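Local coordinates for protein antibiotic biosynthesis monooxygenase (Shewanella loihica, PDB 2RIL) that is a putative monooxygenase of the antibiotic biosynthesis family, a small dimeric alpha-beta protein whose substrate is not established, at residues Ile23-Trp26 with Glu27-Asp31; Trp62-Glu65 with Ala66-Tyr69. One frame throughout, in Å; residues are numbered along the deposited sequence. Where two conformers were deposited one is given.

Contact 1 (Ile23-Trp26 with Glu27-Asp31); sequences IEYW and EAHRD
Tyr25 and His29, one turn apart on the helix 19-33, show how side chains spaced i to i+4 line up along a helix of the dimeric alpha-beta barrel fold. Backbone bonds set the frame: Glu27 N gives to Ile23 O at 2.8 Å, and Arg30 N reaches Trp26 O over the same length. Tyr25 O is shared, accepting from His29 N at 3.2 Å and, more tightly, from His29 ND1 at 2.8 Å. The imidazole makes this second bond within its own ring plane but approaches from above the carbonyl plane, 41° out of it. This bond to the carbonyl four residues back fixes the rotation of the imidazole.

Two of the charged groups, those of Glu27 and Arg30, reach the second subunit, where Glu27 OE2 pairs with Arg98 and, in the conformer given, Arg30 NH2 with the Thr99 carboxy terminus.

Among the contacts to ring faces, Arg30 CB stands 3.9 Å from the centroid of the Trp26 six-membered ring, a CH-pi contact. The arginine chain then bends at chi2 and chi3, and in this conformer Trp26 CZ3 lies over one face of the guanidinium, whose plane is 63° from the indole. The Tyr25 and His29 rings pair obliquely, planes at 37°: His29 CE1 lies over one face of the tyrosine, offset toward the rim and 3.3 Å from Tyr25 CZ.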
ATOM      1  N   ILE A  23      15.544  -5.121   2.242  1.00 10.04           N
ATOM      2  CA  ILE A  23      15.383  -4.083   3.291  1.00  8.80           C
ATOM      3  C   ILE A  23      16.536  -3.111   3.305  1.00  8.93           C
ATOM      4  O   ILE A  23      16.339  -1.907   3.323  1.00  9.16           O
ATOM      5  CB  ILE A  23      15.141  -4.689   4.707  1.00  8.45           C
ATOM      6  CG1 ILE A  23      13.822  -5.486   4.745  1.00  9.61           C
ATOM      7  CG2 ILE A  23      15.145  -3.602   5.792  1.00 10.09           C
ATOM      8  CD1 ILE A  23      13.713  -6.404   6.001  1.00  9.67           C
ATOM      9  N   GLU A  24      17.752  -3.637   3.252  1.00 10.39           N
ATOM     10  CA  GLU A  24      18.925  -2.786   3.389  1.00 12.11           C
ATOM     11  C   GLU A  24      19.098  -1.880   2.151  1.00 12.75           C
ATOM     12  O   GLU A  24      19.482  -0.723   2.279  1.00 13.60           O
ATOM     13  CB  GLU A  24      20.154  -3.671   3.721  1.00 12.91           C
ATOM     14  CG  GLU A  24      20.013  -4.238   5.132  1.00 13.87           C
ATOM     15  CD  GLU A  24      21.070  -5.236   5.581  1.00 15.73           C
ATOM     16  OE1 GLU A  24      22.132  -5.318   4.957  1.00 18.34           O
ATOM     17  OE2 GLU A  24      20.822  -5.924   6.617  1.00 17.17           O
ATOM     18  N   TYR A  25      18.757  -2.397   0.971  1.00 14.71           N
ATOM     19  CA  TYR A  25      18.699  -1.590  -0.262  1.00 14.73           C
ATOM     20  C   TYR A  25      17.683  -0.466  -0.091  1.00 13.62           C
ATOM     21  O   TYR A  25      17.967   0.704  -0.354  1.00 13.45           O
ATOM     22  CB  TYR A  25      18.317  -2.509  -1.451  1.00 17.96           C
ATOM     23  CG  TYR A  25      18.039  -1.821  -2.764  1.00 20.70           C
ATOM     24  CD1 TYR A  25      16.746  -1.413  -3.116  1.00 23.34           C
ATOM     25  CD2 TYR A  25      19.050  -1.668  -3.680  1.00 25.30           C
ATOM     26  CE1 TYR A  25      16.513  -0.786  -4.354  1.00 25.27           C
ATOM     27  CE2 TYR A  25      18.827  -1.066  -4.902  1.00 26.56           C
ATOM     28  CZ  TYR A  25      17.565  -0.646  -5.239  1.00 25.00           C
ATOM     29  OH  TYR A  25      17.390  -0.049  -6.482  1.00 26.82           O
ATOM     30  N   TRP A  26      16.509  -0.828   0.410  1.00 12.23           N
ATOM     31  CA  TRP A  26      15.453   0.134   0.622  1.00 11.88           C
ATOM     32  C   TRP A  26      15.926   1.214   1.600  1.00 10.83           C
ATOM     33  O   TRP A  26      15.716   2.409   1.355  1.00 11.37           O
ATOM     34  CB  TRP A  26      14.184  -0.563   1.103  1.00 10.87           C
ATOM     35  CG  TRP A  26      13.124   0.475   1.380  1.00  9.75           C
ATOM     36  CD1 TRP A  26      12.240   1.027   0.487  1.00 10.30           C
ATOM     37  CD2 TRP A  26      12.898   1.162   2.616  1.00  8.38           C
ATOM     38  NE1 TRP A  26      11.451   1.958   1.102  1.00  9.45           N
ATOM     39  CE2 TRP A  26      11.836   2.066   2.412  1.00  7.69           C
ATOM     40  CE3 TRP A  26      13.474   1.081   3.884  1.00  8.51           C
ATOM     41  CZ2 TRP A  26      11.369   2.884   3.420  1.00  8.34           C
ATOM     42  CZ3 TRP A  26      13.015   1.906   4.866  1.00  8.73           C
ATOM     43  CH2 TRP A  26      11.944   2.779   4.640  1.00  8.49           C
ATOM     44  N   GLU A  27      16.586   0.823   2.696  1.00 10.25           N
ATOM     45  CA  GLU A  27      17.070   1.785   3.680  1.00 10.49           C
ATOM     46  C   GLU A  27      18.051   2.804   3.122  1.00 11.40           C
ATOM     47  O   GLU A  27      17.981   3.974   3.463  1.00 10.79           O
ATOM     48  CB  GLU A  27      17.736   1.054   4.831  1.00  9.94           C
ATOM     49  CG  GLU A  27      16.762   0.273   5.731  1.00  9.89           C
ATOM     50  CD  GLU A  27      17.464  -0.647   6.694  1.00 10.26           C
ATOM     51  OE1 GLU A  27      18.421  -1.341   6.247  1.00 10.68           O
ATOM     52  OE2 GLU A  27      17.046  -0.678   7.895  1.00 10.41           O
ATOM     53  N   ALA A  28      18.955   2.343   2.258  1.00 11.83           N
ATOM     54  CA  ALA A  28      19.900   3.255   1.621  1.00 13.00           C
ATOM     55  C   ALA A  28      19.177   4.315   0.792  1.00 12.86           C
ATOM     56  O   ALA A  28      19.556   5.496   0.823  1.00 13.96           O
ATOM     57  CB  ALA A  28      20.918   2.446   0.782  1.00 13.03           C
ATOM     58  N   HIS A  29      18.137   3.893   0.086  1.00 11.94           N
ATOM     59  CA  HIS A  29      17.301   4.806  -0.659  1.00 12.27           C
ATOM     60  C   HIS A  29      16.478   5.745   0.214  1.00 11.58           C
ATOM     61  O   HIS A  29      16.404   6.918  -0.075  1.00 11.58           O
ATOM     62  CB  HIS A  29      16.446   4.054  -1.662  1.00 12.83           C
ATOM     63  CG  HIS A  29      17.246   3.476  -2.781  1.00 14.19           C
ATOM     64  ND1 HIS A  29      18.102   2.410  -2.603  1.00 17.80           N
ATOM     65  CD2 HIS A  29      17.338   3.818  -4.092  1.00 18.77           C
ATOM     66  CE1 HIS A  29      18.685   2.122  -3.759  1.00 18.62           C
ATOM     67  NE2 HIS A  29      18.243   2.972  -4.674  1.00 18.46           N
ATOM     68  N   ARG A  30      15.909   5.226   1.294  0.50 10.85           N
ATOM     69  CA  ARG A  30      15.204   6.040   2.260  0.50 10.77           C
ATOM     70  C   ARG A  30      16.096   7.126   2.866  0.50 10.77           C
ATOM     71  O   ARG A  30      15.657   8.254   3.069  0.50 11.53           O
ATOM     72  CB  ARG A  30      14.614   5.139   3.337  0.50 10.94           C
ATOM     73  CG  ARG A  30      13.880   5.910   4.394  0.50 11.87           C
ATOM     74  CD  ARG A  30      14.722   6.151   5.622  0.50 12.96           C
ATOM     75  NE  ARG A  30      14.424   5.124   6.620  0.50 13.63           N
ATOM     76  CZ  ARG A  30      15.250   4.167   7.036  0.50 14.09           C
ATOM     77  NH1 ARG A  30      16.500   4.041   6.583  0.50 16.38           N
ATOM     78  NH2 ARG A  30      14.820   3.321   7.952  0.50 13.57           N
ATOM     79  N   ASP A  31      17.339   6.768   3.179  1.00 11.55           N
ATOM     80  CA  ASP A  31      18.262   7.749   3.707  1.00 12.10           C
ATOM     81  C   ASP A  31      18.503   8.908   2.723  1.00 12.17           C
ATOM     82  O   ASP A  31      18.603  10.050   3.155  1.00 14.39           O
ATOM     83  CB  ASP A  31      19.581   7.099   4.131  1.00 13.07           C
ATOM     84  CG  ASP A  31      19.423   6.141   5.301  1.00 14.86           C
ATOM     85  OD1 ASP A  31      18.375   6.146   5.975  1.00 15.85           O
ATOM     86  OD2 ASP A  31      20.371   5.358   5.557  1.00 19.31           O
TER

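Contact 2 (Trp62-Glu65 with Ala66-Tyr69)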
ATOM      1  N   TRP A  62       4.549  12.588   1.136  1.00  6.90           N
ATOM      2  CA  TRP A  62       5.290  13.732   0.629  1.00  7.13           C
ATOM      3  C   TRP A  62       4.391  14.977   0.668  1.00  7.09           C
ATOM      4  O   TRP A  62       3.184  14.887   0.470  1.00  7.80           O
ATOM      5  CB  TRP A  62       5.754  13.470  -0.807  1.00  8.71           C
ATOM      6  CG  TRP A  62       6.853  12.490  -0.886  1.00  8.43           C
ATOM      7  CD1 TRP A  62       6.767  11.117  -0.822  1.00  8.41           C
ATOM      8  CD2 TRP A  62       8.241  12.800  -0.927  1.00  7.81           C
ATOM      9  NE1 TRP A  62       7.999  10.565  -0.855  1.00  9.79           N
ATOM     10  CE2 TRP A  62       8.932  11.576  -0.954  1.00  8.73           C
ATOM     11  CE3 TRP A  62       8.966  14.000  -1.019  1.00  8.72           C
ATOM     12  CZ2 TRP A  62      10.306  11.518  -1.048  1.00 10.05           C
ATOM     13  CZ3 TRP A  62      10.320  13.924  -1.107  1.00  9.91           C
ATOM     14  CH2 TRP A  62      10.974  12.699  -1.123  1.00  9.23           C
ATOM     15  N   GLN A  63       5.005  16.135   0.836  1.00  8.42           N
ATOM     16  CA  GLN A  63       4.232  17.367   0.909  1.00  9.37           C
ATOM     17  C   GLN A  63       3.496  17.729  -0.388  1.00  9.12           C
ATOM     18  O   GLN A  63       2.453  18.383  -0.369  1.00  9.72           O
ATOM     19  CB  GLN A  63       5.185  18.492   1.265  1.00 11.15           C
ATOM     20  CG  GLN A  63       4.474  19.804   1.549  1.00 12.58           C
ATOM     21  CD  GLN A  63       3.769  19.759   2.925  1.00 17.76           C
ATOM     22  OE1 GLN A  63       4.427  19.507   3.965  1.00 21.91           O
ATOM     23  NE2 GLN A  63       2.438  19.959   2.939  1.00 20.71           N
ATOM     24  N   SER A  64       4.050  17.313  -1.536  1.00  8.66           N
ATOM     25  CA  SER A  64       3.454  17.573  -2.837  1.00  8.39           C
ATOM     26  C   SER A  64       3.987  16.645  -3.863  1.00  8.53           C
ATOM     27  O   SER A  64       5.075  16.066  -3.686  1.00  8.49           O
ATOM     28  CB  SER A  64       3.788  19.014  -3.283  1.00  8.40           C
ATOM     29  OG  SER A  64       5.164  19.202  -3.489  1.00  9.74           O
ATOM     30  N   GLU A  65       3.245  16.549  -4.965  1.00  9.12           N
ATOM     31  CA  GLU A  65       3.716  15.825  -6.141  1.00 10.49           C
ATOM     32  C   GLU A  65       5.051  16.414  -6.617  1.00 10.03           C
ATOM     33  O   GLU A  65       5.980  15.654  -6.950  1.00  9.42           O
ATOM     34  CB  GLU A  65       2.711  15.926  -7.302  1.00 11.77           C
ATOM     35  CG  GLU A  65       1.492  15.089  -7.184  1.00 14.25           C
ATOM     36  CD  GLU A  65       0.551  15.260  -8.367  1.00 16.72           C
ATOM     37  OE1 GLU A  65       0.995  15.056  -9.497  1.00 21.22           O
ATOM     38  OE2 GLU A  65      -0.616  15.592  -8.151  1.00 26.08           O
ATOM     39  N   ALA A  66       5.133  17.741  -6.716  1.00  9.35           N
ATOM     40  CA  ALA A  66       6.351  18.378  -7.190  1.00  8.79           C
ATOM     41  C   ALA A  66       7.551  17.954  -6.369  1.00  7.85           C
ATOM     42  O   ALA A  66       8.636  17.662  -6.903  1.00  9.34           O
ATOM     43  CB  ALA A  66       6.192  19.908  -7.135  1.00  9.81           C
ATOM     44  N   ASP A  67       7.404  17.978  -5.038  1.00  9.17           N
ATOM     45  CA  ASP A  67       8.517  17.568  -4.186  1.00  8.75           C
ATOM     46  C   ASP A  67       8.949  16.145  -4.420  1.00  8.79           C
ATOM     47  O   ASP A  67      10.164  15.824  -4.523  1.00 10.11           O
ATOM     48  CB  ASP A  67       8.233  17.820  -2.723  1.00  9.55           C
ATOM     49  CG  ASP A  67       8.197  19.275  -2.360  1.00 12.18           C
ATOM     50  OD1 ASP A  67       8.751  20.071  -3.098  1.00 14.75           O
ATOM     51  OD2 ASP A  67       7.670  19.656  -1.274  1.00 16.52           O
ATOM     52  N   PHE A  68       7.979  15.252  -4.506  1.00  9.01           N
ATOM     53  CA  PHE A  68       8.349  13.885  -4.811  1.00  8.73           C
ATOM     54  C   PHE A  68       9.073  13.712  -6.154  1.00  9.67           C
ATOM     55  O   PHE A  68      10.113  13.034  -6.221  1.00  9.93           O
ATOM     56  CB  PHE A  68       7.100  12.974  -4.799  1.00  8.79           C
ATOM     57  CG  PHE A  68       7.419  11.591  -5.246  1.00  9.50           C
ATOM     58  CD1 PHE A  68       7.996  10.700  -4.373  1.00 10.95           C
ATOM     59  CD2 PHE A  68       7.247  11.235  -6.564  1.00 10.53           C
ATOM     60  CE1 PHE A  68       8.400   9.446  -4.815  1.00 11.84           C
ATOM     61  CE2 PHE A  68       7.639   9.966  -7.008  1.00 11.50           C
ATOM     62  CZ  PHE A  68       8.217   9.091  -6.124  1.00 12.73           C
ATOM     63  N   TYR A  69       8.527  14.320  -7.214  1.00 10.06           N
ATOM     64  CA  TYR A  69       9.111  14.163  -8.549  1.00 11.57           C
ATOM     65  C   TYR A  69      10.518  14.736  -8.615  1.00 11.95           C
ATOM     66  O   TYR A  69      11.387  14.154  -9.247  1.00 12.65           O
ATOM     67  CB  TYR A  69       8.251  14.790  -9.635  1.00 13.33           C
ATOM     68  CG  TYR A  69       6.881  14.247  -9.806  1.00 16.48           C
ATOM     69  CD1 TYR A  69       6.652  12.910  -9.904  1.00 15.77           C
ATOM     70  CD2 TYR A  69       5.815  15.125  -9.994  1.00 17.01           C
ATOM     71  CE1 TYR A  69       5.313  12.421 -10.063  1.00 16.52           C
ATOM     72  CE2 TYR A  69       4.550  14.663 -10.190  1.00 20.00           C
ATOM     73  CZ  TYR A  69       4.312  13.313 -10.233  1.00 16.06           C
ATOM     74  OH  TYR A  69       2.997  12.937 -10.440  1.00 20.15           O
TER
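Ser64 turns its hydroxyl back onto the first turn of the helix 65-79, where OG accepts from Asp67 N at 3.0 Å. The rotamer explains the cap: with chi1 at 65°, OG sits between its own backbone N and carbonyl carbon and faces the amide three residues on. The bond is nearly straight, 163° at the hydrogen. Ser64 O adds a second link by receiving Phe68 N at 3.1 Å, so one residue holds two amides at the start of the helix.

Phe68 has CG anti to its backbone N (chi1 174°), which sets the ring edge against one face of the Trp62 indole. The two side chains cross at about a right angle in a T-shaped pair: the phenyl edge, led by CD1, meets the indole face, with CD1 3.5 Å from Trp62 NE1. Phe68 CA lies over the six-membered ring of the same indole. Tyr39 of the chain adds another edge-to-face partner to Trp62, and Met33 touches both side chains.

One helical turn apart, Glu65 and Tyr69 run side by side, pointing the same way. The carboxylate stands almost perpendicular to the phenol ring, and OE1 comes 3.1 Å from Tyr69 OH. The serine N-cap, with the T-shaped pair packed beside it, marks a strand-to-helix turn, here in the ferredoxin-like fold of the dimeric alpha-beta barrel clan.

Overall arrangement
The two contacts come in series along the chain, on the helical layer packed against one four-stranded antiparallel sheet. Contact 1 lies wholly on the helix 19-33, whereas contact 2 joins the end of the strand 56-62 to the helix 65-79. Their centres are 19 Å apart and their nearest atoms about 7 Å apart, so they do not touch directly. The helices nevertheless meet: His29 of contact 1 packs on Met75 and Leu79, farther along the helix that contact 2 begins. Both helix regions also border the second subunit, contact 1 through salt bridges and contact 2 through Glu65 against Ile48 of that subunit.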